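Transcriptional regulator, TetR family (Legionella pneumophila subsp. pneumophila str. Philadelphia 1, PDB 3ON4) probably binds DNA through a helix-turn-helix motif and regulates transcription. Local coordinates at residues S80-A84 against K85-Q89; L119-S122 against I123-A127. All coordinates share one frame; numbering follows the deposited sequence.

Each contact joins the residues leading into a helix to its first turn in an all-helical chain: interaction 1 opens helix 84-98, interaction 2 opens helix 121-144. They lie on opposite sides of the chain's centre, with centres about 32 Å apart and nearest atoms about 18 Å apart, so they never touch. Interaction 1 sits at the surface and is mainly polar, a serine and a glutamate exchanging bonds with each other's backbone NH groups. Interaction 2 is partly buried; a proline stands at its N-cap, backbone bonds and apolar packing do the work, and Leu119 and Ile123 face inward. The two helices also meet each other, where Ala84 and Ile88 rest on Val141.

Interaction 1: S80-A84 against K85-Q89; sequences SSLSA and KEKIQ
Ser83 and Glu86 face each other across the first turn of helix 84-98, their CA atoms 5.0 Å apart, with the backbone bonds Lys87 N to Ser83 O and Ile88 N to Ala84 O starting the helical pattern. Ser83 OG sits between its own backbone N and carbonyl carbon (chi1 69°), which turns it back over the helix start to accept from Glu86 N at 2.9 Å. Glu86 returns the favour: its chain runs extended beyond CG, back toward the loop, and OE1 takes the NH of Ser83 at 2.8 Å. That bond is nearly straight (170°) and reaches the carboxylate oxygen on its anti side, slightly out of plane. Two backbone NH groups at the helix start are thus satisfied by side chains, and the carboxylate lies where the helix dipole would be expected to favour its negative charge. Leu82 crosses Glu86 at a slant, CD2 3.9 Å from OE1, while its CB meets Lys87 CG at 3.8 Å. Leu82 and Lys87 also both touch Ile76 of helix 54-77. On the inner side Ile88 packs against Leu138 and Val141 of helix 121-144, and Lys85 NZ leads away to the backbone oxygen of Asp187. The reciprocal bonds of Ser83 and Glu86 make a classic capping box at the N-terminus of a helix.

Interaction 2: L119-S122 against I123-A127; sequences LPVS and IQNQA
The N-terminal turn of helix 121-144 begins with Pro120 at the N-cap, and across it Leu119 and Ile123 meet at about a right angle, CD1 of Leu119 lying 3.8 Å from CG2 of Ile123. With CG1 set anti to its carbonyl carbon (chi1 -62°), Ile123 also brings CD1 alongside the proline ring, 4.0 Å from Pro120 CD. Phe112 and Tyr28 touch both Leu119 and Ile123, and Val59 and Ile62 of helix 54-77 add to the packing on Ile123. Pro120 O receives Gln124 N at 3.1 Å in an almost straight bond (175°) within the carbonyl plane, plus a weak one from Ile123 N. On the outer side Val121 and Asn125 run side by side, CG1 3.8 Å from ND2. Gln124 stretches back past Leu119 to donate from NE2 to Phe116 O, and Ser122 OG hydrogen-bonds to OE2 of Glu55 on helix 54-77. Ser122 O is gripped twice, by Gln126 N at 3.2 Å and by a water at 2.8 Å; that water accepts from Gln126 NE2, whose chain bends at chi2 (-70°) to reach it. This is a helix N-terminus with proline at the N-cap position, one face packed into the helical bundle of the TetR C-terminal domain.

Interaction 1: S80-A84 against K85-Q89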
loop_
_atom_site.group_PDB
_atom_site.type_symbol
_atom_site.label_atom_id
_atom_site.label_comp_id
_atom_site.label_asym_id
_atom_site.label_seq_id
_atom_site.Cartn_x
_atom_site.Cartn_y
_atom_site.Cartn_z
ATOM N N SER A 80 7.660 -20.628 -23.715
ATOM C CA SER A 80 8.244 -21.925 -23.352
ATOM C C SER A 80 9.761 -21.896 -23.085
ATOM O O SER A 80 10.308 -22.863 -22.545
ATOM C CB SER A 80 7.931 -22.961 -24.434
ATOM O OG SER A 80 8.530 -22.607 -25.664
ATOM N N SER A 81 10.431 -20.794 -23.436
ATOM C CA SER A 81 11.873 -20.675 -23.205
ATOM C C SER A 81 12.225 -20.143 -21.812
ATOM O O SER A 81 13.397 -20.149 -21.426
ATOM C CB SER A 81 12.522 -19.803 -24.282
ATOM O OG SER A 81 12.062 -18.477 -24.219
ATOM N N LEU A 82 11.223 -19.694 -21.057
ATOM C CA LEU A 82 11.452 -19.161 -19.719
ATOM C C LEU A 82 11.267 -20.229 -18.652
ATOM O O LEU A 82 10.319 -21.008 -18.689
ATOM C CB LEU A 82 10.493 -17.998 -19.413
ATOM C CG LEU A 82 10.603 -16.775 -20.335
ATOM C CD1 LEU A 82 9.636 -15.711 -19.878
ATOM C CD2 LEU A 82 12.038 -16.222 -20.387
ATOM N N SER A 83 12.178 -20.246 -17.682
ATOM C CA SER A 83 12.029 -21.091 -16.501
ATOM C C SER A 83 10.932 -20.462 -15.623
ATOM O O SER A 83 10.569 -19.300 -15.825
ATOM C CB SER A 83 13.346 -21.124 -15.739
ATOM O OG SER A 83 13.572 -19.841 -15.158
ATOM N N ALA A 84 10.416 -21.210 -14.641
ATOM C CA ALA A 84 9.436 -20.644 -13.710
ATOM C C ALA A 84 9.981 -19.400 -13.014
ATOM O O ALA A 84 9.296 -18.386 -12.867
ATOM C CB ALA A 84 9.009 -21.674 -12.683
ATOM N N LYS A 85 11.229 -19.480 -12.588
ATOM C CA LYS A 85 11.881 -18.363 -11.929
ATOM C C LYS A 85 11.949 -17.171 -12.857
ATOM O O LYS A 85 11.688 -16.059 -12.437
ATOM C CB LYS A 85 13.298 -18.751 -11.512
ATOM C CG LYS A 85 14.016 -17.691 -10.727
ATOM C CD LYS A 85 15.321 -18.253 -10.186
ATOM C CE LYS A 85 15.963 -17.294 -9.227
ATOM N NZ LYS A 85 17.157 -17.910 -8.597
ATOM N N GLU A 86 12.289 -17.403 -14.115
ATOM C CA GLU A 86 12.364 -16.310 -15.085
ATOM C C GLU A 86 10.983 -15.688 -15.318
ATOM O O GLU A 86 10.884 -14.488 -15.540
ATOM C CB GLU A 86 12.974 -16.800 -16.403
ATOM C CG GLU A 86 14.502 -17.040 -16.359
ATOM C CD GLU A 86 15.052 -17.718 -17.605
ATOM O OE1 GLU A 86 14.365 -18.563 -18.224
ATOM O OE2 GLU A 86 16.210 -17.434 -17.961
ATOM N N LYS A 87 9.925 -16.494 -15.266
ATOM C CA LYS A 87 8.550 -15.969 -15.432
ATOM C C LYS A 87 8.174 -14.998 -14.292
ATOM O O LYS A 87 7.569 -13.939 -14.520
ATOM C CB LYS A 87 7.539 -17.117 -15.533
ATOM C CG LYS A 87 7.666 -17.944 -16.819
ATOM C CD LYS A 87 6.702 -19.121 -16.840
ATOM C CE LYS A 87 6.858 -19.921 -18.127
ATOM N NZ LYS A 87 6.261 -21.283 -18.044
ATOM N N ILE A 88 8.555 -15.363 -13.071
ATOM C CA ILE A 88 8.345 -14.502 -11.919
ATOM C C ILE A 88 9.190 -13.237 -12.075
ATOM O O ILE A 88 8.702 -12.144 -11.823
ATOM C CB ILE A 88 8.718 -15.190 -10.576
ATOM C CG1 ILE A 88 7.906 -16.492 -10.331
ATOM C CG2 ILE A 88 8.551 -14.189 -9.428
ATOM C CD1 ILE A 88 6.421 -16.343 -10.572
ATOM N N GLN A 89 10.454 -13.373 -12.481
ATOM C CA GLN A 89 11.309 -12.186 -12.699
ATOM C C GLN A 89 10.703 -11.242 -13.751
ATOM O O GLN A 89 10.683 -10.009 -13.580
ATOM C CB GLN A 89 12.749 -12.602 -13.091
ATOM C CG GLN A 89 13.530 -13.312 -11.962
ATOM C CD GLN A 89 14.838 -13.957 -12.421
ATOM O OE1 GLN A 89 14.974 -14.395 -13.571
ATOM N NE2 GLN A 89 15.800 -14.047 -11.507
#

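Interaction 2: L119-S122 against I123-A127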
loop_
_atom_site.group_PDB
_atom_site.type_symbol
_atom_site.label_atom_id
_atom_site.label_comp_id
_atom_site.label_asym_id
_atom_site.label_seq_id
_atom_site.Cartn_x
_atom_site.Cartn_y
_atom_site.Cartn_z
ATOM N N LEU A 119 -14.491 2.869 -0.936
ATOM C CA LEU A 119 -14.967 2.590 -2.295
ATOM C C LEU A 119 -16.364 1.974 -2.334
ATOM O O LEU A 119 -16.744 1.229 -1.449
ATOM C CB LEU A 119 -14.009 1.636 -3.010
ATOM C CG LEU A 119 -12.535 2.025 -3.126
ATOM C CD1 LEU A 119 -11.704 0.859 -3.691
ATOM C CD2 LEU A 119 -12.379 3.272 -3.993
ATOM N N PRO A 120 -17.131 2.269 -3.388
ATOM C CA PRO A 120 -18.335 1.507 -3.623
ATOM C C PRO A 120 -18.016 0.014 -3.789
ATOM O O PRO A 120 -16.925 -0.345 -4.235
ATOM C CB PRO A 120 -18.870 2.101 -4.926
ATOM C CG PRO A 120 -18.317 3.482 -4.954
ATOM C CD PRO A 120 -16.973 3.375 -4.357
ATOM N N VAL A 121 -18.972 -0.837 -3.448
ATOM C CA VAL A 121 -18.753 -2.281 -3.485
ATOM C C VAL A 121 -18.381 -2.781 -4.899
ATOM O O VAL A 121 -17.544 -3.684 -5.052
ATOM C CB VAL A 121 -19.990 -3.042 -2.969
ATOM C CG1 VAL A 121 -19.868 -4.534 -3.245
ATOM C CG2 VAL A 121 -20.194 -2.753 -1.469
ATOM N N SER A 122 -18.973 -2.186 -5.935
ATOM C CA SER A 122 -18.614 -2.582 -7.303
ATOM C C SER A 122 -17.104 -2.456 -7.546
ATOM O O SER A 122 -16.479 -3.317 -8.175
ATOM C CB SER A 122 -19.382 -1.750 -8.331
ATOM O OG SER A 122 -19.028 -0.376 -8.196
ATOM N N ILE A 123 -16.497 -1.401 -7.029
ATOM C CA ILE A 123 -15.074 -1.189 -7.262
ATOM C C ILE A 123 -14.256 -2.137 -6.386
ATOM O O ILE A 123 -13.242 -2.704 -6.829
ATOM C CB ILE A 123 -14.689 0.284 -7.036
ATOM C CG1 ILE A 123 -15.457 1.180 -8.041
ATOM C CG2 ILE A 123 -13.213 0.497 -7.193
ATOM C CD1 ILE A 123 -15.169 2.681 -7.852
ATOM N N GLN A 124 -14.670 -2.275 -5.133
ATOM C CA GLN A 124 -14.066 -3.252 -4.224
ATOM C C GLN A 124 -13.963 -4.630 -4.877
ATOM O O GLN A 124 -12.902 -5.256 -4.863
ATOM C CB GLN A 124 -14.893 -3.376 -2.936
ATOM C CG GLN A 124 -14.807 -2.178 -2.014
ATOM C CD GLN A 124 -15.575 -2.393 -0.729
ATOM O OE1 GLN A 124 -16.467 -3.237 -0.662
ATOM N NE2 GLN A 124 -15.260 -1.615 0.278
ATOM N N ASN A 125 -15.073 -5.096 -5.439
ATOM C CA ASN A 125 -15.126 -6.411 -6.081
ATOM C C ASN A 125 -14.189 -6.512 -7.313
ATOM O O ASN A 125 -13.523 -7.533 -7.522
ATOM C CB ASN A 125 -16.586 -6.814 -6.391
ATOM C CG ASN A 125 -17.382 -7.135 -5.119
ATOM O OD1 ASN A 125 -16.849 -7.079 -4.007
ATOM N ND2 ASN A 125 -18.655 -7.454 -5.277
ATOM N N GLN A 126 -14.057 -5.436 -8.081
ATOM C CA GLN A 126 -13.112 -5.457 -9.211
ATOM C C GLN A 126 -11.670 -5.480 -8.721
ATOM O O GLN A 126 -10.811 -6.172 -9.289
ATOM C CB GLN A 126 -13.312 -4.260 -10.138
ATOM C CG GLN A 126 -14.622 -4.233 -10.831
ATOM C CD GLN A 126 -14.784 -5.312 -11.890
ATOM O OE1 GLN A 126 -13.807 -5.801 -12.479
ATOM N NE2 GLN A 126 -16.027 -5.697 -12.127
ATOM N N ALA A 127 -11.384 -4.714 -7.673
ATOM C CA ALA A 127 -10.046 -4.738 -7.070
ATOM C C ALA A 127 -9.666 -6.124 -6.552
ATOM O O ALA A 127 -8.532 -6.590 -6.764
ATOM C CB ALA A 127 -9.937 -3.680 -5.931
HETATM O O HOH W 1 -17.839 -5.038 -9.846
#